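Local coordinates for protein adenylyl-sulfate kinase 1, chloroplastic (Arabidopsis thaliana, PDB 3UIE) that catalyses the ATP-dependent 3'-phosphorylation of adenosine 5'-phosphosulfate, which yields the activated sulfate donor 3'-phosphoadenylyl sulfate in the chloroplast, at residues G37-A42 / I101-S106; E126-V131 / E170-R175. One frame throughout, in Å; residues are numbered along the deposited sequence.

Contact 1 of 2, residues G37-A42 / I101-S106; sequences GKSTLA and IASLIS. With MG (magnesium ion), chain F; ANP (phosphoaminophosphonic acid-adenylate ester), chain E; ADX (adenosine-5'-phosphosulfate), chain D.
Lys38 and Ser103 meet where the helix that follows the P-loop (Walker A motif) passes over the end of a central strand: in the conformer described, Ser103 OG lies 3.2 Å from Lys38 CB. This inner half of the contact is tightly packed. One turn further along the helix, Ala42 CB sits on the CG2 branch of Ile101 at 3.7 Å, while Lys38 CD runs alongside the carbonyl of Leu104. The outer half is held largely by ligands, metal and water. The lysine chain bends at both of its last torsions (chi3 -56°, chi4 -71°), which curls NZ back over the phosphates; there Lys38 NZ donates to O3G and O2B of the ATP analogue and so bridges the beta and gamma groups. Ser39 OG binds magnesium at 2.2 Å. Three waters and the analogue's O2G and O1B make up its other ligands, and one of these waters lies 3.1 Å from Ser103 OG, so the strand reaches the metal through its second shell. Asp60 OD1 is hydrogen-bonded to the hydroxyls of Ser39 and Ser103. Past the strand, the backbone turns to the other substrate: Ile105 N donates to O2A of adenosine-5'-phosphosulfate at 2.9 Å, and Ser106 N to its O3B. Ser106, probably the phosphoserine position by analogy with relatives, folds its OG back onto Leu104 O, approaching from well above the carbonyl plane, and Trp29 bonds the same hydroxyl. The contact thus illustrates how a P-loop kinase places donor and acceptor on adjoining elements. Its helix and strand segments run almost antiparallel, at 162°. Strand 99-103 lies between strands 56-60 and 26-31, Lys38 and Leu41 rest on Val30, and Ala102 turns away from the P-loop helix to pack on Val86 of helix 76-95.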
loop_
_atom_site.group_PDB
_atom_site.type_symbol
_atom_site.label_atom_id
_atom_site.label_comp_id
_atom_site.label_asym_id
_atom_site.label_seq_id
_atom_site.Cartn_x
_atom_site.Cartn_y
_atom_site.Cartn_z
ATOM N N GLY A 37 5.750 -22.974 0.821
ATOM C CA GLY A 37 5.826 -22.569 -0.575
ATOM C C GLY A 37 4.965 -21.364 -0.959
ATOM O O GLY A 37 4.604 -21.211 -2.128
ATOM N N LYS A 38 4.649 -20.502 0.007
ATOM C CA LYS A 38 3.827 -19.322 -0.257
ATOM C C LYS A 38 4.474 -18.363 -1.274
ATOM O O LYS A 38 3.829 -17.930 -2.234
ATOM C CB LYS A 38 3.529 -18.571 1.049
ATOM C CG LYS A 38 2.766 -19.380 2.103
ATOM C CD LYS A 38 2.626 -18.547 3.386
ATOM C CE LYS A 38 3.979 -18.081 3.938
ATOM N NZ LYS A 38 4.774 -19.214 4.535
ATOM N N SER A 39 5.745 -18.039 -1.065
ATOM C CA SER A 39 6.432 -17.077 -1.934
ATOM C C SER A 39 6.640 -17.648 -3.333
ATOM O O SER A 39 6.545 -16.933 -4.346
ATOM C CB SER A 39 7.773 -16.643 -1.316
ATOM O OG SER A 39 7.521 -15.915 -0.126
ATOM N N THR A 40 6.920 -18.940 -3.387
ATOM C CA THR A 40 7.131 -19.602 -4.660
ATOM C C THR A 40 5.847 -19.579 -5.493
ATOM O O THR A 40 5.868 -19.301 -6.700
ATOM C CB THR A 40 7.609 -21.027 -4.449
ATOM O OG1 THR A 40 8.881 -20.990 -3.787
ATOM C CG2 THR A 40 7.745 -21.719 -5.779
ATOM N N LEU A 41 4.733 -19.870 -4.838
ATOM C CA LEU A 41 3.426 -19.773 -5.479
ATOM C C LEU A 41 3.110 -18.322 -5.881
ATOM O O LEU A 41 2.640 -18.062 -6.991
ATOM C CB LEU A 41 2.337 -20.304 -4.556
ATOM C CG LEU A 41 0.951 -19.975 -5.124
ATOM C CD1 LEU A 41 0.665 -20.807 -6.367
ATOM C CD2 LEU A 41 -0.123 -20.144 -4.076
ATOM N N ALA A 42 3.364 -17.376 -4.984
ATOM C CA ALA A 42 3.097 -15.973 -5.316
ATOM C C ALA A 42 3.838 -15.525 -6.584
ATOM O O ALA A 42 3.268 -14.857 -7.430
ATOM C CB ALA A 42 3.427 -15.052 -4.137
ATOM N N ILE A 101 -1.317 -9.882 -4.125
ATOM C CA ILE A 101 -1.021 -11.198 -3.581
ATOM C C ILE A 101 -0.268 -11.034 -2.270
ATOM O O ILE A 101 0.848 -10.533 -2.259
ATOM C CB ILE A 101 -0.142 -12.000 -4.551
ATOM C CG1 ILE A 101 -0.821 -12.089 -5.926
ATOM C CG2 ILE A 101 0.163 -13.407 -3.967
ATOM C CD1 ILE A 101 0.132 -12.509 -7.039
ATOM N N ALA A 102 -0.897 -11.415 -1.162
ATOM C CA ALA A 102 -0.243 -11.300 0.132
ATOM C C ALA A 102 0.288 -12.658 0.538
ATOM O O ALA A 102 -0.452 -13.633 0.577
ATOM C CB ALA A 102 -1.217 -10.757 1.181
ATOM N N SER A 103 1.578 -12.729 0.824
ATOM C CA SER A 103 2.230 -13.999 1.151
ATOM C C SER A 103 2.896 -13.903 2.517
ATOM O O SER A 103 4.032 -13.467 2.609
ATOM C CB SER A 103 3.270 -14.334 0.075
ATOM O OG SER A 103 4.098 -15.437 0.435
ATOM N N LEU A 104 2.170 -14.270 3.565
ATOM C CA LEU A 104 2.625 -14.127 4.943
ATOM C C LEU A 104 2.222 -15.399 5.655
ATOM O O LEU A 104 1.178 -15.970 5.336
ATOM C CB LEU A 104 1.858 -12.992 5.619
ATOM C CG LEU A 104 2.273 -11.539 5.766
ATOM C CD1 LEU A 104 2.267 -10.816 4.430
ATOM C CD2 LEU A 104 1.296 -10.882 6.729
ATOM N N ILE A 105 3.020 -15.844 6.625
ATOM C CA ILE A 105 2.623 -17.008 7.424
ATOM C C ILE A 105 1.220 -16.800 7.985
ATOM O O ILE A 105 0.376 -17.692 7.917
ATOM C CB ILE A 105 3.624 -17.305 8.567
ATOM C CG1 ILE A 105 4.988 -17.677 7.986
ATOM C CG2 ILE A 105 3.098 -18.439 9.465
ATOM C CD1 ILE A 105 6.072 -17.905 9.041
ATOM N N SER A 106 0.982 -15.602 8.517
ATOM C CA SER A 106 -0.324 -15.200 9.069
ATOM C C SER A 106 -1.028 -16.329 9.815
ATOM O O SER A 106 -2.078 -16.801 9.392
ATOM C CB SER A 106 -1.228 -14.600 7.981
ATOM O OG SER A 106 -1.240 -15.389 6.802
HETATM MG MG MG F . 8.306 -16.703 1.818
HETATM P PG ANP E . 8.425 -18.470 4.492
HETATM O O1G ANP E . 9.535 -18.715 5.635
HETATM O O2G ANP E . 8.895 -17.225 3.732
HETATM O O3G ANP E . 7.074 -18.258 5.134
HETATM P PB ANP E . 7.371 -19.897 2.152
HETATM O O1B ANP E . 7.485 -18.631 1.231
HETATM O O2B ANP E . 5.960 -20.430 2.501
HETATM N N3B ANP E . 8.523 -19.756 3.404
HETATM P PA ANP E . 9.031 -20.747 -0.085
HETATM O O1A ANP E . 10.219 -19.892 0.184
HETATM O O2A ANP E . 8.193 -20.265 -1.224
HETATM O O3A ANP E . 8.249 -20.923 1.265
HETATM O "O5'" ANP E . 9.466 -22.233 -0.394
HETATM C "C5'" ANP E . 10.276 -22.969 0.457
HETATM C "C4'" ANP E . 11.041 -23.982 -0.187
HETATM O "O4'" ANP E . 10.160 -25.026 -0.705
HETATM C "C3'" ANP E . 11.714 -23.363 -1.334
HETATM O "O3'" ANP E . 13.090 -23.677 -1.305
HETATM C "C2'" ANP E . 11.080 -23.911 -2.525
HETATM O "O2'" ANP E . 12.028 -24.300 -3.480
HETATM C "C1'" ANP E . 10.332 -25.107 -2.074
HETATM N N9 ANP E . 9.049 -25.184 -2.787
HETATM C C8 ANP E . 8.227 -24.143 -2.975
HETATM N N7 ANP E . 7.173 -24.578 -3.652
HETATM C C5 ANP E . 7.328 -25.893 -3.901
HETATM C C6 ANP E . 6.543 -26.823 -4.567
HETATM N N6 ANP E . 5.281 -26.411 -5.164
HETATM N N1 ANP E . 6.982 -28.088 -4.645
HETATM C C2 ANP E . 8.155 -28.447 -4.090
HETATM N N3 ANP E . 8.930 -27.580 -3.451
HETATM C C4 ANP E . 8.538 -26.291 -3.344
HETATM S SB ADX D . 3.803 -13.596 10.329
HETATM O O1B ADX D . 3.930 -12.353 11.037
HETATM O O2B ADX D . 3.473 -14.663 11.302
HETATM O O3B ADX D . 2.723 -13.542 9.324
HETATM P PA ADX D . 5.736 -13.351 8.348
HETATM O O1A ADX D . 5.501 -11.864 8.297
HETATM O O2A ADX D . 5.270 -14.046 7.078
HETATM O O3A ADX D . 5.105 -13.980 9.671
HETATM O "O5'" ADX D . 7.289 -13.561 8.522
HETATM C "C5'" ADX D . 7.837 -14.832 8.338
HETATM C "C4'" ADX D . 9.231 -14.868 7.985
HETATM O "O4'" ADX D . 10.002 -14.358 9.069
HETATM C "C3'" ADX D . 9.638 -16.281 7.771
HETATM O "O3'" ADX D . 10.171 -16.399 6.490
HETATM C "C2'" ADX D . 10.692 -16.532 8.665
HETATM O "O2'" ADX D . 11.824 -16.671 7.874
HETATM C "C1'" ADX D . 10.902 -15.332 9.502
HETATM N N9 ADX D . 10.816 -15.625 10.908
HETATM C C8 ADX D . 11.671 -15.189 11.862
HETATM N N7 ADX D . 11.226 -15.596 13.064
HETATM C C5 ADX D . 10.085 -16.292 12.872
HETATM C C6 ADX D . 9.186 -16.956 13.730
HETATM N N6 ADX D . 9.411 -16.951 15.140
HETATM N N1 ADX D . 8.106 -17.593 13.213
HETATM C C2 ADX D . 7.886 -17.590 11.887
HETATM N N3 ADX D . 8.730 -16.961 11.037
HETATM C C4 ADX D . 9.822 -16.310 11.496
HETATM O O HOH W 1 6.380 -15.704 2.470
HETATM O O HOH W 2 10.029 -17.284 0.952
HETATM O O HOH W 3 9.191 -14.850 2.100
#

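Contact 2 of 2, residues E126-V131 / E170-R175; sequences EVFMDV and EISLGR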
loop_
_atom_site.group_PDB
_atom_site.type_symbol
_atom_site.label_atom_id
_atom_site.label_comp_id
_atom_site.label_asym_id
_atom_site.label_seq_id
_atom_site.Cartn_x
_atom_site.Cartn_y
_atom_site.Cartn_z
ATOM N N GLU A 126 -8.798 -16.478 0.016
ATOM C CA GLU A 126 -7.859 -17.080 0.956
ATOM C C GLU A 126 -7.298 -18.366 0.367
ATOM O O GLU A 126 -8.041 -19.285 0.035
ATOM C CB GLU A 126 -8.565 -17.347 2.284
ATOM C CG GLU A 126 -7.650 -17.712 3.436
ATOM C CD GLU A 126 -8.392 -17.740 4.759
ATOM O OE1 GLU A 126 -9.640 -17.766 4.732
ATOM O OE2 GLU A 126 -7.730 -17.723 5.823
ATOM N N VAL A 127 -5.978 -18.426 0.257
ATOM C CA VAL A 127 -5.289 -19.538 -0.376
ATOM C C VAL A 127 -4.414 -20.237 0.662
ATOM O O VAL A 127 -3.510 -19.623 1.215
ATOM C CB VAL A 127 -4.415 -19.036 -1.554
ATOM C CG1 VAL A 127 -3.624 -20.176 -2.168
ATOM C CG2 VAL A 127 -5.293 -18.352 -2.600
ATOM N N PHE A 128 -4.719 -21.506 0.958
ATOM C CA PHE A 128 -4.003 -22.243 1.996
ATOM C C PHE A 128 -2.956 -23.138 1.352
ATOM O O PHE A 128 -3.287 -24.005 0.539
ATOM C CB PHE A 128 -4.998 -23.104 2.806
ATOM C CG PHE A 128 -4.370 -23.918 3.917
ATOM C CD1 PHE A 128 -3.255 -23.467 4.610
ATOM C CD2 PHE A 128 -4.912 -25.151 4.269
ATOM C CE1 PHE A 128 -2.699 -24.225 5.632
ATOM C CE2 PHE A 128 -4.352 -25.917 5.283
ATOM C CZ PHE A 128 -3.240 -25.453 5.967
ATOM N N MET A 129 -1.690 -22.932 1.718
ATOM C CA MET A 129 -0.639 -23.860 1.333
ATOM C C MET A 129 -0.671 -25.046 2.300
ATOM O O MET A 129 -0.023 -25.035 3.354
ATOM C CB MET A 129 0.728 -23.182 1.353
ATOM C CG MET A 129 0.818 -21.910 0.472
ATOM S SD MET A 129 0.196 -22.155 -1.215
ATOM C CE MET A 129 1.469 -23.224 -1.886
ATOM N N ASP A 130 -1.437 -26.064 1.933
ATOM C CA ASP A 130 -1.717 -27.198 2.805
ATOM C C ASP A 130 -0.567 -28.207 2.762
ATOM O O ASP A 130 -0.713 -29.299 2.227
ATOM C CB ASP A 130 -3.023 -27.853 2.347
ATOM C CG ASP A 130 -3.514 -28.933 3.299
ATOM O OD1 ASP A 130 -2.979 -29.051 4.426
ATOM O OD2 ASP A 130 -4.448 -29.661 2.904
ATOM N N VAL A 131 0.569 -27.824 3.334
ATOM C CA VAL A 131 1.760 -28.649 3.351
ATOM C C VAL A 131 2.099 -28.943 4.803
ATOM O O VAL A 131 2.291 -28.027 5.594
ATOM C CB VAL A 131 2.943 -27.911 2.691
ATOM C CG1 VAL A 131 4.189 -28.797 2.661
ATOM C CG2 VAL A 131 2.556 -27.459 1.282
ATOM N N GLU A 170 -11.002 -20.359 0.046
ATOM C CA GLU A 170 -11.458 -20.465 -1.332
ATOM C C GLU A 170 -10.625 -21.486 -2.102
ATOM O O GLU A 170 -11.140 -22.189 -2.966
ATOM C CB GLU A 170 -11.361 -19.101 -2.027
ATOM C CG GLU A 170 -12.484 -18.123 -1.700
ATOM C CD GLU A 170 -12.432 -17.572 -0.288
ATOM O OE1 GLU A 170 -11.354 -17.596 0.334
ATOM O OE2 GLU A 170 -13.481 -17.098 0.207
ATOM N N ILE A 171 -9.333 -21.557 -1.796
ATOM C CA ILE A 171 -8.438 -22.447 -2.523
ATOM C C ILE A 171 -7.462 -23.112 -1.568
ATOM O O ILE A 171 -6.869 -22.444 -0.727
ATOM C CB ILE A 171 -7.611 -21.677 -3.584
ATOM C CG1 ILE A 171 -8.515 -20.892 -4.521
ATOM C CG2 ILE A 171 -6.752 -22.637 -4.406
ATOM C CD1 ILE A 171 -7.717 -20.055 -5.552
ATOM N N SER A 172 -7.329 -24.434 -1.667
ATOM C CA SER A 172 -6.315 -25.157 -0.910
ATOM C C SER A 172 -5.316 -25.781 -1.876
ATOM O O SER A 172 -5.708 -26.437 -2.835
ATOM C CB SER A 172 -6.954 -26.248 -0.046
ATOM O OG SER A 172 -5.997 -26.823 0.821
ATOM N N LEU A 173 -4.025 -25.586 -1.617
ATOM C CA LEU A 173 -2.984 -26.059 -2.532
ATOM C C LEU A 173 -1.970 -26.942 -1.834
ATOM O O LEU A 173 -1.780 -26.845 -0.622
ATOM C CB LEU A 173 -2.250 -24.868 -3.176
ATOM C CG LEU A 173 -3.078 -23.881 -3.999
ATOM C CD1 LEU A 173 -2.200 -22.682 -4.349
ATOM C CD2 LEU A 173 -3.589 -24.542 -5.253
ATOM N N GLY A 174 -1.321 -27.811 -2.606
ATOM C CA GLY A 174 -0.125 -28.477 -2.124
ATOM C C GLY A 174 -0.370 -29.807 -1.444
ATOM O O GLY A 174 0.578 -30.549 -1.181
ATOM N N ARG A 175 -1.629 -30.101 -1.139
ATOM C CA ARG A 175 -1.979 -31.390 -0.553
ATOM C C ARG A 175 -2.010 -32.425 -1.667
ATOM O O ARG A 175 -2.858 -32.373 -2.564
ATOM C CB ARG A 175 -3.320 -31.322 0.181
ATOM C CG ARG A 175 -3.807 -32.646 0.756
ATOM C CD ARG A 175 -2.814 -33.251 1.737
ATOM N NE ARG A 175 -2.566 -32.394 2.890
ATOM C CZ ARG A 175 -1.917 -32.787 3.979
ATOM N NH1 ARG A 175 -1.466 -34.034 4.067
ATOM N NH2 ARG A 175 -1.728 -31.939 4.983
#
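Glu170 meets Glu126 in an unexpected way, its side chain supplying the acceptor at the start of a strand pair: OE1 accepts a hydrogen bond from Glu126 N at 2.8 Å, approached from above the carboxylate plane. What follows is regular parallel pairing, between strands 124-129 and 171-173, the latter being the outermost strand on this side of the five-stranded P-loop kinase sheet. Phe128 pairs through both backbone polar atoms with strand 171-173. Its N donates to Ile171 O, and its O receives Leu173 N at 2.8 Å; Glu126 O accepts from Ile171 N and Asp130 N donates to Leu173 O on either side of it. The two glutamates gather opposite charges that probably ease their mutual repulsion: Arg116 bridges to both, and Arg112 is the stronger partner of Glu126.

On one face of the sheet, Val127, Met129, Ile171 and Leu173 form an apolar surface turned to helices 38-51 and 181-195. Val127 and Ile171 stand side by side, whereas Leu173 leans across to its neighbours, CD1 reaching Val127 CG1 at 3.6 Å and Met129 SD at 4.0 Å. Met129 is folded rather than extended (chi2 -50°, chi3 -70°), which brings its sulfur back towards that leucine. Phe128 and Ser172 project from the other face, and there Phe128 packs on Tyr163 and Cys169.

Beyond the bridged residues regular pairing gives way to turns. Asp130 is the centre of an inverse gamma turn, closed by Val131 N on Met129 O, and Gly174 takes a positive phi. A salt bridge spans the ends of the two segments, although Arg175 is poorly ordered: its NH2 lies 3.2 Å from Asp130 OD1, which sits in the guanidinium plane, while the carboxylate itself is turned 57° from that plane.

After helix 14-21 and strand 26-31 the chain enters the P-loop helix of contact 1, then passes through strand 56-60 and helix 76-95 before strand 99-103 returns to close that loop of 58 intervening residues. Contact 2 opens only afterwards, at 126-131, and closes at 170-175 after a shorter excursion containing helices 133-139 and 144-149. The two closures therefore follow in series, neither enclosing nor crossing the other. Space unites what sequence separates: Leu41 of contact 1 packs its CD2 3.3 Å from Leu173 CD1 and also against Met129 SD. Helix 38-51 thereby joins the central strands, whose following loops help bind the substrates, to the pair 124-129 and 171-173 at one edge of the sheet.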